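Local structure of phosphoglycerate kinase (Coxiella burnetii, 4NG4) at residues A[24-29]-A[143-148]; A[130-135]-A[156-161]; A[270-275]-A[304-309]; A[352-357]-A[370-375]. The protein catalyses the reversible transfer of a phosphoryl group between 1,3-bisphosphoglycerate and ADP, giving 3-phosphoglycerate and ATP in glycolysis. All blocks are in the same frame, centred on the assembly; numbering follows the deposited sequence.

Contact 1 (A[24-29]-A[143-148])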
loop_
_atom_site.group_PDB
_atom_site.type_symbol
_atom_site.label_atom_id
_atom_site.label_comp_id
_atom_site.label_asym_id
_atom_site.label_seq_id
_atom_site.Cartn_x
_atom_site.Cartn_y
_atom_site.Cartn_z
ATOM N N ASN A 24 -15.813 15.453 -25.399
ATOM C CA ASN A 24 -16.059 14.653 -26.608
ATOM C C ASN A 24 -14.899 13.743 -27.016
ATOM O O ASN A 24 -14.881 13.217 -28.130
ATOM C CB ASN A 24 -16.446 15.567 -27.784
ATOM C CG ASN A 24 -17.535 14.977 -28.646
ATOM O OD1 ASN A 24 -17.297 14.072 -29.447
ATOM N ND2 ASN A 24 -18.744 15.493 -28.488
ATOM N N LYS A 25 -13.941 13.546 -26.119
ATOM C CA LYS A 25 -12.783 12.719 -26.424
ATOM C C LYS A 25 -13.024 11.276 -25.994
ATOM O O LYS A 25 -13.926 10.989 -25.200
ATOM C CB LYS A 25 -11.529 13.286 -25.750
ATOM C CG LYS A 25 -10.944 14.511 -26.457
ATOM C CD LYS A 25 -9.527 14.801 -25.967
ATOM C CE LYS A 25 -8.745 15.695 -26.920
ATOM N NZ LYS A 25 -7.282 15.610 -26.623
ATOM N N ARG A 26 -12.226 10.370 -26.547
ATOM C CA ARG A 26 -12.204 8.982 -26.097
ATOM C C ARG A 26 -11.206 8.889 -24.965
ATOM O O ARG A 26 -10.027 9.181 -25.162
ATOM C CB ARG A 26 -11.782 8.044 -27.222
ATOM C CG ARG A 26 -12.769 7.959 -28.377
ATOM C CD ARG A 26 -12.224 7.044 -29.449
ATOM N NE ARG A 26 -11.130 7.668 -30.197
ATOM C CZ ARG A 26 -10.102 7.016 -30.749
ATOM N NH1 ARG A 26 -9.977 5.692 -30.637
ATOM N NH2 ARG A 26 -9.175 7.697 -31.417
ATOM N N VAL A 27 -11.685 8.499 -23.784
ATOM C CA VAL A 27 -10.869 8.504 -22.575
ATOM C C VAL A 27 -10.821 7.120 -21.987
ATOM O O VAL A 27 -11.853 6.526 -21.683
ATOM C CB VAL A 27 -11.417 9.480 -21.511
ATOM C CG1 VAL A 27 -10.596 9.384 -20.231
ATOM C CG2 VAL A 27 -11.418 10.912 -22.049
ATOM N N MET A 28 -9.602 6.633 -21.808
ATOM C CA MET A 28 -9.348 5.293 -21.313
ATOM C C MET A 28 -8.829 5.398 -19.875
ATOM O O MET A 28 -7.705 5.851 -19.645
ATOM C CB MET A 28 -8.330 4.620 -22.231
ATOM C CG MET A 28 -8.462 3.118 -22.332
ATOM S SD MET A 28 -7.350 2.443 -23.580
ATOM C CE MET A 28 -8.473 1.326 -24.424
ATOM N N ILE A 29 -9.669 5.011 -18.916
ATOM C CA ILE A 29 -9.334 5.090 -17.495
ATOM C C ILE A 29 -8.989 3.708 -16.939
ATOM O O ILE A 29 -9.848 2.839 -16.866
ATOM C CB ILE A 29 -10.507 5.662 -16.674
ATOM C CG1 ILE A 29 -10.940 7.017 -17.225
ATOM C CG2 ILE A 29 -10.128 5.806 -15.207
ATOM C CD1 ILE A 29 -12.231 7.502 -16.611
ATOM N N LEU A 143 -6.729 2.910 -29.508
ATOM C CA LEU A 143 -8.154 2.991 -29.147
ATOM C C LEU A 143 -8.585 4.262 -28.390
ATOM O O LEU A 143 -9.778 4.436 -28.118
ATOM C CB LEU A 143 -8.558 1.756 -28.314
ATOM C CG LEU A 143 -8.384 0.370 -28.951
ATOM C CD1 LEU A 143 -8.400 -0.705 -27.873
ATOM C CD2 LEU A 143 -9.453 0.091 -30.005
ATOM N N CYS A 144 -7.651 5.153 -28.058
ATOM C CA CYS A 144 -8.012 6.328 -27.263
ATOM C C CYS A 144 -7.216 7.595 -27.595
ATOM O O CYS A 144 -6.078 7.537 -28.068
ATOM C CB CYS A 144 -7.856 6.009 -25.775
ATOM S SG CYS A 144 -6.173 6.216 -25.196
ATOM N N ASP A 145 -7.844 8.737 -27.328
ATOM C CA ASP A 145 -7.182 10.037 -27.409
ATOM C C ASP A 145 -6.332 10.257 -26.162
ATOM O O ASP A 145 -5.171 10.651 -26.261
ATOM C CB ASP A 145 -8.210 11.164 -27.499
ATOM C CG ASP A 145 -9.022 11.116 -28.765
ATOM O OD1 ASP A 145 -8.429 11.292 -29.848
ATOM O OD2 ASP A 145 -10.256 10.921 -28.670
ATOM N N ILE A 146 -6.931 10.015 -24.993
ATOM C CA ILE A 146 -6.265 10.219 -23.707
ATOM C C ILE A 146 -6.294 8.954 -22.853
ATOM O O ILE A 146 -7.316 8.263 -22.792
ATOM C CB ILE A 146 -6.924 11.359 -22.894
ATOM C CG1 ILE A 146 -6.928 12.670 -23.686
ATOM C CG2 ILE A 146 -6.194 11.556 -21.569
ATOM C CD1 ILE A 146 -7.736 13.747 -23.028
ATOM N N PHE A 147 -5.169 8.667 -22.197
ATOM C CA PHE A 147 -5.087 7.584 -21.217
ATOM C C PHE A 147 -4.929 8.159 -19.822
ATOM O O PHE A 147 -4.074 9.016 -19.602
ATOM C CB PHE A 147 -3.909 6.662 -21.522
ATOM C CG PHE A 147 -3.729 5.555 -20.515
ATOM C CD1 PHE A 147 -4.744 4.637 -20.289
ATOM C CD2 PHE A 147 -2.550 5.432 -19.790
ATOM C CE1 PHE A 147 -4.594 3.615 -19.380
ATOM C CE2 PHE A 147 -2.394 4.415 -18.866
ATOM C CZ PHE A 147 -3.420 3.502 -18.664
ATOM N N VAL A 148 -5.743 7.671 -18.887
ATOM C CA VAL A 148 -5.700 8.111 -17.501
ATOM C C VAL A 148 -5.342 6.932 -16.593
ATOM O O VAL A 148 -6.172 6.043 -16.379
ATOM C CB VAL A 148 -7.053 8.697 -17.070
ATOM C CG1 VAL A 148 -6.958 9.276 -15.680
ATOM C CG2 VAL A 148 -7.480 9.759 -18.034
#
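Lys25 lays its extended chain across Ile146 at about a right angle, its methylenes packing on the isoleucine side chain, chiefly through CD, which comes within 3.6 Å of Ile146 CD1. At Arg26 the contact turns polar. Its backbone N donates to Asp145 OD2 (2.9 Å, nearly straight at 170°), which accepts through the lone pair turned away from OD1. The arginine side chain bends at chi3 (-74°), and its guanidinium, standing almost perpendicular to the carboxylate, has Cys144 CA and Asp145 N over one face; the charge pairing from NE to Asp145 OD2 is long, at 3.7 Å. Arg26 O then receives two N-H groups, from Ile146 and from Asp145, the second at a more bent angle, so the strand pairing starts at a doubly used carbonyl. Val27 sends CG1 to Val148 CG2 at 3.8 Å, on the face that also carries Ile29 and Ile146, where strand 171-174 continues the apolar layer. Met28 lies on the other face with Phe147. Its N bonds to Ile146 O and its O to Val148 N (2.8 Å), while its flexible thioether chain carries CE to Leu143 CB at 3.9 Å, alongside Trp106. Ile29 closes the pairing with CG1 against Val148 CB (4.2 Å). Branched aliphatic residues suit these buried strand positions. Strand 64-69 flanks strand 26-31 on its other edge, so two interior neighbours of a parallel sheet meet here, as in the Rossmann-like alpha/beta core of the N-terminal domain of phosphoglycerate kinases.

Contact 2 (A[130-135]-A[156-161]); sequences NENNTE and HRAQAS
With chi1 at -161°, Asn132 holds its CG opposite the backbone N and turns its amide toward the chain of Gln159 and Ala160; Gln159, extended beyond CG (chi2 -177°), reaches the other way, to Asn130. The two segments therefore exchange amide side chains, although no hydrogen bond joins them directly. Asn132 CB lies 3.7 Å from Ala158 O. Its OD1 sits near the 159-160 peptide, at a separation too tight in the model to be trusted. The backbone of Asn132 adopts a left-handed conformation, which asparagine tolerates better than most residues. At the other end, Gln159 NE2 approaches Asn130 CA to 3.4 Å, and the two amide planes stand 84° apart, an approach that is contact rather than pairing. The small Ala160 lets the turn come close, its CA 4.1 Å from that of Asn132. Glu129, just before the first segment, bonds the backbone of Ala160 and, by its carboxylate, Ser161 N. Arg157, predicted to bind the substrate, lies two residues before Gln159 in the second segment, and Gln159 is itself near Arg124, another such residue. Asn133 caps helix 134-142 through OD1 to Leu136 N, the usual task of an asparagine there. The contact thus lies on the surface where helix 134-142 and helix 160-168 both begin, with strand 146-149 running between the two helices in sequence.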
loop_
_atom_site.group_PDB
_atom_site.type_symbol
_atom_site.label_atom_id
_atom_site.label_comp_id
_atom_site.label_asym_id
_atom_site.label_seq_id
_atom_site.Cartn_x
_atom_site.Cartn_y
_atom_site.Cartn_z
ATOM N N ASN A 130 0.757 -9.327 -19.088
ATOM C CA ASN A 130 1.794 -9.521 -18.075
ATOM C C ASN A 130 3.264 -9.238 -18.524
ATOM O O ASN A 130 4.101 -8.864 -17.696
ATOM C CB ASN A 130 1.674 -10.909 -17.464
ATOM C CG ASN A 130 2.828 -11.235 -16.621
ATOM O OD1 ASN A 130 2.943 -10.725 -15.504
ATOM N ND2 ASN A 130 3.742 -12.042 -17.151
ATOM N N GLU A 131 3.565 -9.396 -19.813
ATOM C CA GLU A 131 4.903 -9.099 -20.338
ATOM C C GLU A 131 5.048 -7.645 -20.812
ATOM O O GLU A 131 6.117 -7.253 -21.295
ATOM C CB GLU A 131 5.222 -9.991 -21.535
ATOM C CG GLU A 131 5.570 -11.430 -21.238
ATOM C CD GLU A 131 5.682 -12.243 -22.539
ATOM O OE1 GLU A 131 5.735 -11.612 -23.636
ATOM O OE2 GLU A 131 5.703 -13.500 -22.466
ATOM N N ASN A 132 3.981 -6.852 -20.715
ATOM C CA ASN A 132 3.993 -5.491 -21.247
ATOM C C ASN A 132 4.435 -5.492 -22.698
ATOM O O ASN A 132 5.314 -4.742 -23.094
ATOM C CB ASN A 132 4.901 -4.595 -20.412
ATOM C CG ASN A 132 4.611 -3.127 -20.610
ATOM O OD1 ASN A 132 3.456 -2.710 -20.626
ATOM N ND2 ASN A 132 5.664 -2.330 -20.737
ATOM N N ASN A 133 3.809 -6.372 -23.472
ATOM C CA ASN A 133 4.071 -6.551 -24.897
ATOM C C ASN A 133 3.862 -5.255 -25.666
ATOM O O ASN A 133 2.838 -4.583 -25.489
ATOM C CB ASN A 133 3.147 -7.643 -25.436
ATOM C CG ASN A 133 3.288 -7.841 -26.914
ATOM O OD1 ASN A 133 2.747 -7.075 -27.718
ATOM N ND2 ASN A 133 4.008 -8.882 -27.292
ATOM N N THR A 134 4.832 -4.909 -26.509
ATOM C CA THR A 134 4.782 -3.655 -27.254
ATOM C C THR A 134 3.557 -3.607 -28.154
ATOM O O THR A 134 2.762 -2.664 -28.070
ATOM C CB THR A 134 6.038 -3.445 -28.135
ATOM O OG1 THR A 134 7.192 -3.251 -27.313
ATOM C CG2 THR A 134 5.863 -2.230 -29.027
ATOM N N GLU A 135 3.409 -4.629 -29.002
ATOM C CA GLU A 135 2.335 -4.654 -29.996
ATOM C C GLU A 135 0.975 -4.463 -29.330
ATOM O O GLU A 135 0.187 -3.622 -29.757
ATOM C CB GLU A 135 2.356 -5.950 -30.816
ATOM C CG GLU A 135 1.623 -5.829 -32.160
ATOM C CD GLU A 135 1.038 -7.142 -32.666
ATOM O OE1 GLU A 135 1.044 -8.136 -31.909
ATOM O OE2 GLU A 135 0.561 -7.173 -33.833
ATOM N N HIS A 156 3.114 -0.499 -9.616
ATOM C CA HIS A 156 4.426 -1.014 -9.254
ATOM C C HIS A 156 4.918 -2.152 -10.154
ATOM O O HIS A 156 6.035 -2.652 -9.974
ATOM C CB HIS A 156 4.454 -1.414 -7.768
ATOM C CG HIS A 156 3.637 -2.628 -7.428
ATOM N ND1 HIS A 156 2.316 -2.771 -7.802
ATOM C CD2 HIS A 156 3.950 -3.737 -6.715
ATOM C CE1 HIS A 156 1.855 -3.924 -7.349
ATOM N NE2 HIS A 156 2.827 -4.532 -6.688
ATOM N N ARG A 157 4.094 -2.541 -11.121
ATOM C CA ARG A 157 4.462 -3.549 -12.117
ATOM C C ARG A 157 4.221 -3.033 -13.518
ATOM O O ARG A 157 3.303 -2.253 -13.757
ATOM C CB ARG A 157 3.660 -4.841 -11.916
ATOM C CG ARG A 157 3.880 -5.490 -10.566
ATOM C CD ARG A 157 5.300 -6.069 -10.440
ATOM N NE ARG A 157 5.752 -6.084 -9.055
ATOM C CZ ARG A 157 5.176 -6.793 -8.081
ATOM N NH1 ARG A 157 4.104 -7.560 -8.316
ATOM N NH2 ARG A 157 5.670 -6.730 -6.846
ATOM N N ALA A 158 5.058 -3.496 -14.439
ATOM C CA ALA A 158 5.025 -3.043 -15.822
ATOM C C ALA A 158 4.177 -4.016 -16.601
ATOM O O ALA A 158 4.553 -5.178 -16.790
ATOM C CB ALA A 158 6.420 -2.980 -16.398
ATOM N N GLN A 159 3.015 -3.540 -17.020
ATOM C CA GLN A 159 2.078 -4.350 -17.771
ATOM C C GLN A 159 1.419 -3.470 -18.820
ATOM O O GLN A 159 1.272 -2.273 -18.609
ATOM C CB GLN A 159 1.069 -4.968 -16.812
ATOM C CG GLN A 159 1.674 -6.121 -16.013
ATOM C CD GLN A 159 0.665 -6.792 -15.123
ATOM O OE1 GLN A 159 0.117 -6.165 -14.237
ATOM N NE2 GLN A 159 0.399 -8.065 -15.359
ATOM N N ALA A 160 1.065 -4.059 -19.958
ATOM C CA ALA A 160 0.505 -3.321 -21.096
ATOM C C ALA A 160 -0.530 -2.263 -20.679
ATOM O O ALA A 160 -0.542 -1.152 -21.183
ATOM C CB ALA A 160 -0.114 -4.313 -22.079
ATOM N N SER A 161 -1.385 -2.637 -19.739
ATOM C CA SER A 161 -2.484 -1.801 -19.282
ATOM C C SER A 161 -2.115 -0.773 -18.201
ATOM O O SER A 161 -2.919 0.127 -17.910
ATOM C CB SER A 161 -3.637 -2.702 -18.793
ATOM O OG SER A 161 -3.369 -3.325 -17.549
#

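Contact 3 (A[270-275]-A[304-309]); sequences PVDVIV and PNTSAT
From CB, the Asp272 side chain turns CG between the backbone N and the carbonyl carbon (chi1 57°), a rotation that carries the carboxylate across to the first turn of helix 304-316. Asp272 thereby ties that helix to the start of strand 272-276, the middle strand of a three-stranded antiparallel sheet. CG stands 3.5 Å from Asn305 CB, with the carboxylate and the asparagine amide nearly perpendicular. From there the two oxygens divide the work. OD2 accepts the N-H of Asn305 at 2.8 Å through its syn lone pair, the one on the side of OD1, and also lies 3.2 Å from Pro304 CD. OD1 takes two bonds from one residue: Thr306 N reaches it at 2.8 Å on the syn side, somewhat out of the carboxylate plane, and the Thr306 hydroxyl donates to it at 2.6 Å. Threonine suits this place because its OG1 can pass the contact on, receiving a weak bond from Val271 N (3.0 Å), while its methyl CG2 meets Pro270 CA at 3.7 Å. An acidic group held by two backbone N-H groups of a first helical turn satisfies donors that no helical carbonyl can reach, and its negative charge probably interacts favourably with the positive end of the helix dipole.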
loop_
_atom_site.group_PDB
_atom_site.type_symbol
_atom_site.label_atom_id
_atom_site.label_comp_id
_atom_site.label_asym_id
_atom_site.label_seq_id
_atom_site.Cartn_x
_atom_site.Cartn_y
_atom_site.Cartn_z
ATOM N N PRO A 270 13.006 -2.031 21.833
ATOM C CA PRO A 270 12.247 -2.440 23.027
ATOM C C PRO A 270 13.146 -2.605 24.232
ATOM O O PRO A 270 14.125 -3.352 24.138
ATOM C CB PRO A 270 11.662 -3.801 22.625
ATOM C CG PRO A 270 11.569 -3.751 21.125
ATOM C CD PRO A 270 12.731 -2.903 20.672
ATOM N N VAL A 271 12.836 -1.914 25.335
ATOM C CA VAL A 271 13.559 -2.136 26.608
ATOM C C VAL A 271 12.810 -3.136 27.512
ATOM O O VAL A 271 13.432 -3.858 28.294
ATOM C CB VAL A 271 13.857 -0.831 27.371
ATOM C CG1 VAL A 271 14.363 0.235 26.431
ATOM C CG2 VAL A 271 12.628 -0.348 28.090
ATOM N N ASP A 272 11.484 -3.177 27.399
ATOM C CA ASP A 272 10.676 -4.212 28.054
ATOM C C ASP A 272 9.705 -4.879 27.065
ATOM O O ASP A 272 9.256 -4.243 26.114
ATOM C CB ASP A 272 9.940 -3.657 29.295
ATOM C CG ASP A 272 9.029 -2.454 28.994
ATOM O OD1 ASP A 272 8.929 -2.000 27.835
ATOM O OD2 ASP A 272 8.401 -1.962 29.953
ATOM N N VAL A 273 9.402 -6.158 27.300
ATOM C CA VAL A 273 8.589 -6.989 26.386
ATOM C C VAL A 273 7.659 -7.919 27.160
ATOM O O VAL A 273 7.866 -8.154 28.346
ATOM C CB VAL A 273 9.488 -7.894 25.496
ATOM C CG1 VAL A 273 10.276 -7.072 24.486
ATOM C CG2 VAL A 273 10.424 -8.721 26.352
ATOM N N ILE A 274 6.635 -8.458 26.510
ATOM C CA ILE A 274 5.847 -9.488 27.173
ATOM C C ILE A 274 6.070 -10.837 26.525
ATOM O O ILE A 274 5.929 -10.994 25.316
ATOM C CB ILE A 274 4.349 -9.171 27.244
ATOM C CG1 ILE A 274 3.626 -10.228 28.080
ATOM C CG2 ILE A 274 3.743 -9.155 25.882
ATOM C CD1 ILE A 274 2.466 -9.657 28.915
ATOM N N VAL A 275 6.413 -11.808 27.359
ATOM C CA VAL A 275 6.846 -13.114 26.906
ATOM C C VAL A 275 5.942 -14.198 27.453
ATOM O O VAL A 275 5.293 -14.025 28.473
ATOM C CB VAL A 275 8.322 -13.416 27.327
ATOM C CG1 VAL A 275 9.239 -12.277 26.949
ATOM C CG2 VAL A 275 8.439 -13.670 28.814
ATOM N N PRO A 304 5.229 -1.818 28.840
ATOM C CA PRO A 304 4.723 -0.479 29.094
ATOM C C PRO A 304 5.781 0.626 28.916
ATOM O O PRO A 304 5.470 1.676 28.347
ATOM C CB PRO A 304 4.227 -0.571 30.542
ATOM C CG PRO A 304 5.032 -1.632 31.143
ATOM C CD PRO A 304 5.235 -2.637 30.067
ATOM N N ASN A 305 7.010 0.387 29.386
ATOM C CA ASN A 305 8.114 1.368 29.263
ATOM C C ASN A 305 8.416 1.680 27.818
ATOM O O ASN A 305 8.583 2.845 27.450
ATOM C CB ASN A 305 9.405 0.872 29.927
ATOM C CG ASN A 305 10.417 1.986 30.149
ATOM O OD1 ASN A 305 11.298 2.222 29.329
ATOM N ND2 ASN A 305 10.289 2.675 31.264
ATOM N N THR A 306 8.468 0.631 27.005
ATOM C CA THR A 306 8.672 0.780 25.576
ATOM C C THR A 306 7.513 1.532 24.940
ATOM O O THR A 306 7.725 2.570 24.320
ATOM C CB THR A 306 8.844 -0.584 24.872
ATOM O OG1 THR A 306 9.877 -1.349 25.510
ATOM C CG2 THR A 306 9.196 -0.377 23.394
ATOM N N SER A 307 6.284 1.058 25.114
ATOM C CA SER A 307 5.165 1.715 24.427
ATOM C C SER A 307 4.824 3.093 25.007
ATOM O O SER A 307 3.942 3.758 24.497
ATOM C CB SER A 307 3.923 0.809 24.315
ATOM O OG SER A 307 3.547 0.259 25.548
ATOM N N ALA A 308 5.525 3.518 26.057
ATOM C CA ALA A 308 5.458 4.900 26.532
ATOM C C ALA A 308 6.489 5.763 25.784
ATOM O O ALA A 308 6.219 6.918 25.412
ATOM C CB ALA A 308 5.700 4.943 28.020
ATOM N N THR A 309 7.672 5.198 25.570
ATOM C CA THR A 309 8.646 5.800 24.668
ATOM C C THR A 309 8.019 6.050 23.287
ATOM O O THR A 309 8.103 7.167 22.746
ATOM C CB THR A 309 9.889 4.918 24.546
ATOM O OG1 THR A 309 10.643 5.030 25.761
ATOM C CG2 THR A 309 10.750 5.322 23.343
#

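Contact 4 (A[352-357]-A[370-375]). With ADP (adenosine-5'-diphosphate), chain E.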
loop_
_atom_site.group_PDB
_atom_site.type_symbol
_atom_site.label_atom_id
_atom_site.label_comp_id
_atom_site.label_asym_id
_atom_site.label_seq_id
_atom_site.Cartn_x
_atom_site.Cartn_y
_atom_site.Cartn_z
ATOM N N SER A 352 -0.915 11.521 9.957
ATOM C CA SER A 352 -0.601 10.074 9.995
ATOM C C SER A 352 -0.915 9.370 8.665
ATOM O O SER A 352 -1.922 9.683 8.009
ATOM C CB SER A 352 -1.346 9.385 11.151
ATOM O OG SER A 352 -2.741 9.677 11.114
ATOM N N ILE A 353 -0.036 8.442 8.272
ATOM C CA ILE A 353 -0.183 7.672 7.034
ATOM C C ILE A 353 0.122 6.222 7.344
ATOM O O ILE A 353 1.240 5.909 7.743
ATOM C CB ILE A 353 0.807 8.119 5.950
ATOM C CG1 ILE A 353 0.808 9.629 5.776
ATOM C CG2 ILE A 353 0.462 7.507 4.623
ATOM C CD1 ILE A 353 1.942 10.110 4.913
ATOM N N VAL A 354 -0.863 5.338 7.181
ATOM C CA VAL A 354 -0.666 3.903 7.447
ATOM C C VAL A 354 -0.943 3.071 6.215
ATOM O O VAL A 354 -1.656 3.496 5.308
ATOM C CB VAL A 354 -1.546 3.381 8.601
ATOM C CG1 VAL A 354 -1.330 4.206 9.858
ATOM C CG2 VAL A 354 -3.012 3.395 8.209
ATOM N N GLY A 355 -0.369 1.877 6.200
ATOM C CA GLY A 355 -0.523 0.941 5.095
ATOM C C GLY A 355 -0.056 -0.428 5.547
ATOM O O GLY A 355 0.612 -0.541 6.577
ATOM N N GLY A 356 -0.429 -1.460 4.786
ATOM C CA GLY A 356 -0.094 -2.848 5.107
ATOM C C GLY A 356 -1.338 -3.665 5.393
ATOM O O GLY A 356 -2.262 -3.195 6.053
ATOM N N GLY A 357 -1.349 -4.900 4.899
ATOM C CA GLY A 357 -2.463 -5.815 5.109
ATOM C C GLY A 357 -2.773 -6.004 6.576
ATOM O O GLY A 357 -3.887 -5.754 7.013
ATOM N N ASP A 370 -10.756 5.251 10.772
ATOM C CA ASP A 370 -11.054 6.600 10.289
ATOM C C ASP A 370 -10.323 7.732 11.061
ATOM O O ASP A 370 -10.487 8.909 10.723
ATOM C CB ASP A 370 -12.578 6.850 10.201
ATOM C CG ASP A 370 -13.293 6.807 11.560
ATOM O OD1 ASP A 370 -12.637 6.830 12.629
ATOM O OD2 ASP A 370 -14.545 6.758 11.549
ATOM N N GLN A 371 -9.532 7.386 12.081
ATOM C CA GLN A 371 -8.769 8.394 12.850
ATOM C C GLN A 371 -7.352 8.646 12.310
ATOM O O GLN A 371 -6.705 9.606 12.718
ATOM C CB GLN A 371 -8.736 8.045 14.355
ATOM C CG GLN A 371 -9.882 8.674 15.174
ATOM C CD GLN A 371 -9.722 10.179 15.364
ATOM O OE1 GLN A 371 -9.066 10.642 16.297
ATOM N NE2 GLN A 371 -10.328 10.946 14.480
ATOM N N MET A 372 -6.881 7.790 11.401
ATOM C CA MET A 372 -5.628 8.023 10.679
ATOM C C MET A 372 -5.929 8.958 9.530
ATOM O O MET A 372 -6.993 8.862 8.926
ATOM C CB MET A 372 -5.064 6.724 10.117
ATOM C CG MET A 372 -4.872 5.626 11.129
ATOM S SD MET A 372 -3.547 5.974 12.277
ATOM C CE MET A 372 -4.349 5.507 13.801
ATOM N N SER A 373 -5.002 9.855 9.213
ATOM C CA SER A 373 -5.247 10.870 8.182
ATOM C C SER A 373 -5.391 10.214 6.812
ATOM O O SER A 373 -6.196 10.662 5.988
ATOM C CB SER A 373 -4.123 11.907 8.141
ATOM O OG SER A 373 -3.487 12.047 9.408
ATOM N N TYR A 374 -4.613 9.157 6.565
ATOM C CA TYR A 374 -4.687 8.435 5.298
ATOM C C TYR A 374 -4.423 6.955 5.485
ATOM O O TYR A 374 -3.387 6.574 6.025
ATOM C CB TYR A 374 -3.688 9.006 4.287
ATOM C CG TYR A 374 -3.959 8.515 2.898
ATOM C CD1 TYR A 374 -4.961 9.094 2.129
ATOM C CD2 TYR A 374 -3.250 7.443 2.357
ATOM C CE1 TYR A 374 -5.239 8.633 0.848
ATOM C CE2 TYR A 374 -3.522 6.974 1.067
ATOM C CZ TYR A 374 -4.514 7.578 0.327
ATOM O OH TYR A 374 -4.801 7.139 -0.937
ATOM N N VAL A 375 -5.357 6.124 5.028
ATOM C CA VAL A 375 -5.167 4.683 5.042
ATOM C C VAL A 375 -4.956 4.207 3.623
ATOM O O VAL A 375 -5.816 4.413 2.775
ATOM C CB VAL A 375 -6.391 3.967 5.614
ATOM C CG1 VAL A 375 -6.177 2.454 5.575
ATOM C CG2 VAL A 375 -6.674 4.457 7.035
HETATM P PB ADP E . 1.860 -5.497 7.488
HETATM O O1B ADP E . 0.870 -4.785 8.376
HETATM O O2B ADP E . 1.230 -6.581 6.637
HETATM O O3B ADP E . 2.799 -4.578 6.743
HETATM P PA ADP E . 3.956 -7.333 8.178
HETATM O O1A ADP E . 3.564 -8.056 6.912
HETATM O O2A ADP E . 5.296 -6.647 8.207
HETATM O O3A ADP E . 2.824 -6.238 8.560
HETATM O "O5'" ADP E . 3.889 -8.438 9.363
HETATM C "C5'" ADP E . 2.938 -8.372 10.433
HETATM C "C4'" ADP E . 2.580 -9.769 10.922
HETATM O "O4'" ADP E . 3.690 -10.320 11.640
HETATM C "C3'" ADP E . 1.368 -9.757 11.856
HETATM O "O3'" ADP E . 0.309 -10.572 11.333
HETATM C "C2'" ADP E . 1.890 -10.253 13.201
HETATM O "O2'" ADP E . 1.036 -11.225 13.811
HETATM C "C1'" ADP E . 3.273 -10.839 12.912
HETATM N N9 ADP E . 4.243 -10.522 14.010
HETATM C C8 ADP E . 4.628 -9.290 14.423
HETATM N N7 ADP E . 5.510 -9.389 15.452
HETATM C C5 ADP E . 5.708 -10.697 15.714
HETATM C C6 ADP E . 6.516 -11.498 16.667
HETATM N N6 ADP E . 7.322 -10.911 17.587
HETATM N N1 ADP E . 6.422 -12.850 16.581
HETATM C C2 ADP E . 5.632 -13.485 15.683
HETATM N N3 ADP E . 4.873 -12.815 14.795
HETATM C C4 ADP E . 4.867 -11.447 14.760
#
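Strand 351-354, helix 357-365 and strand 374-375 form a beta-alpha-beta unit at one edge of the nucleotide-domain sheet, and here its two parallel strands meet. Two serines begin the pairing by serving each other's backbone: Ser352 N donates to Ser373 OG at 2.7 Å, and Ser373 N to Ser352 OG at 3.0 Å and a straighter 162°. The small hydroxyl suits both places, since it accepts a bond close to its own main chain. A weak bond from Tyr374 N to Ser352 O follows, then a good one from Val354 N to Tyr374 O (3.0 Å). Val354 rests CG1 on Met372 SD at 3.7 Å, the bent methionine crossing it near a right angle, and touches Val375 with CG2; Leu360 and Leu363 of the helix cover this face. On the other face Ile353 CG2 meets Tyr374 CD2 at 4.3 Å, while the phenol OH goes on to Glu181. Beyond the strand, Gly356 has backbone angles (phi 116°, psi 140°) that call for glycine, and its CA lies 3.7 Å from ADP O3B, where a side chain would collide with the phosphate. Polar pairing and apolar packing thus fix the strand, while the bare backbone after it lets the beta-phosphate come close to the start of the helix.

Overall arrangement
Along the chain, contacts 1 and 2 interleave, followed in series by contacts 3 and 4. The first pair shares the N-terminal half that carries the predicted phosphoglycerate site: centres 18 Å apart, linked because strand 146-149 follows helix 134-142 and precedes helix 160-168, and touching where Phe147 CZ lies 3.5 Å from Ser161 O. Contacts 3 and 4, with centres 23 Å apart, belong to the nucleotide half, contact 4 in its five-stranded parallel sheet and contact 3 joining a strand of a small antiparallel sheet to helix 304-316. Contacts 1 and 3 lie 54 Å apart, centre to centre. This bilobal layout separates the predicted site from the bound nucleotide; in this family the domains must close for phosphoryl transfer.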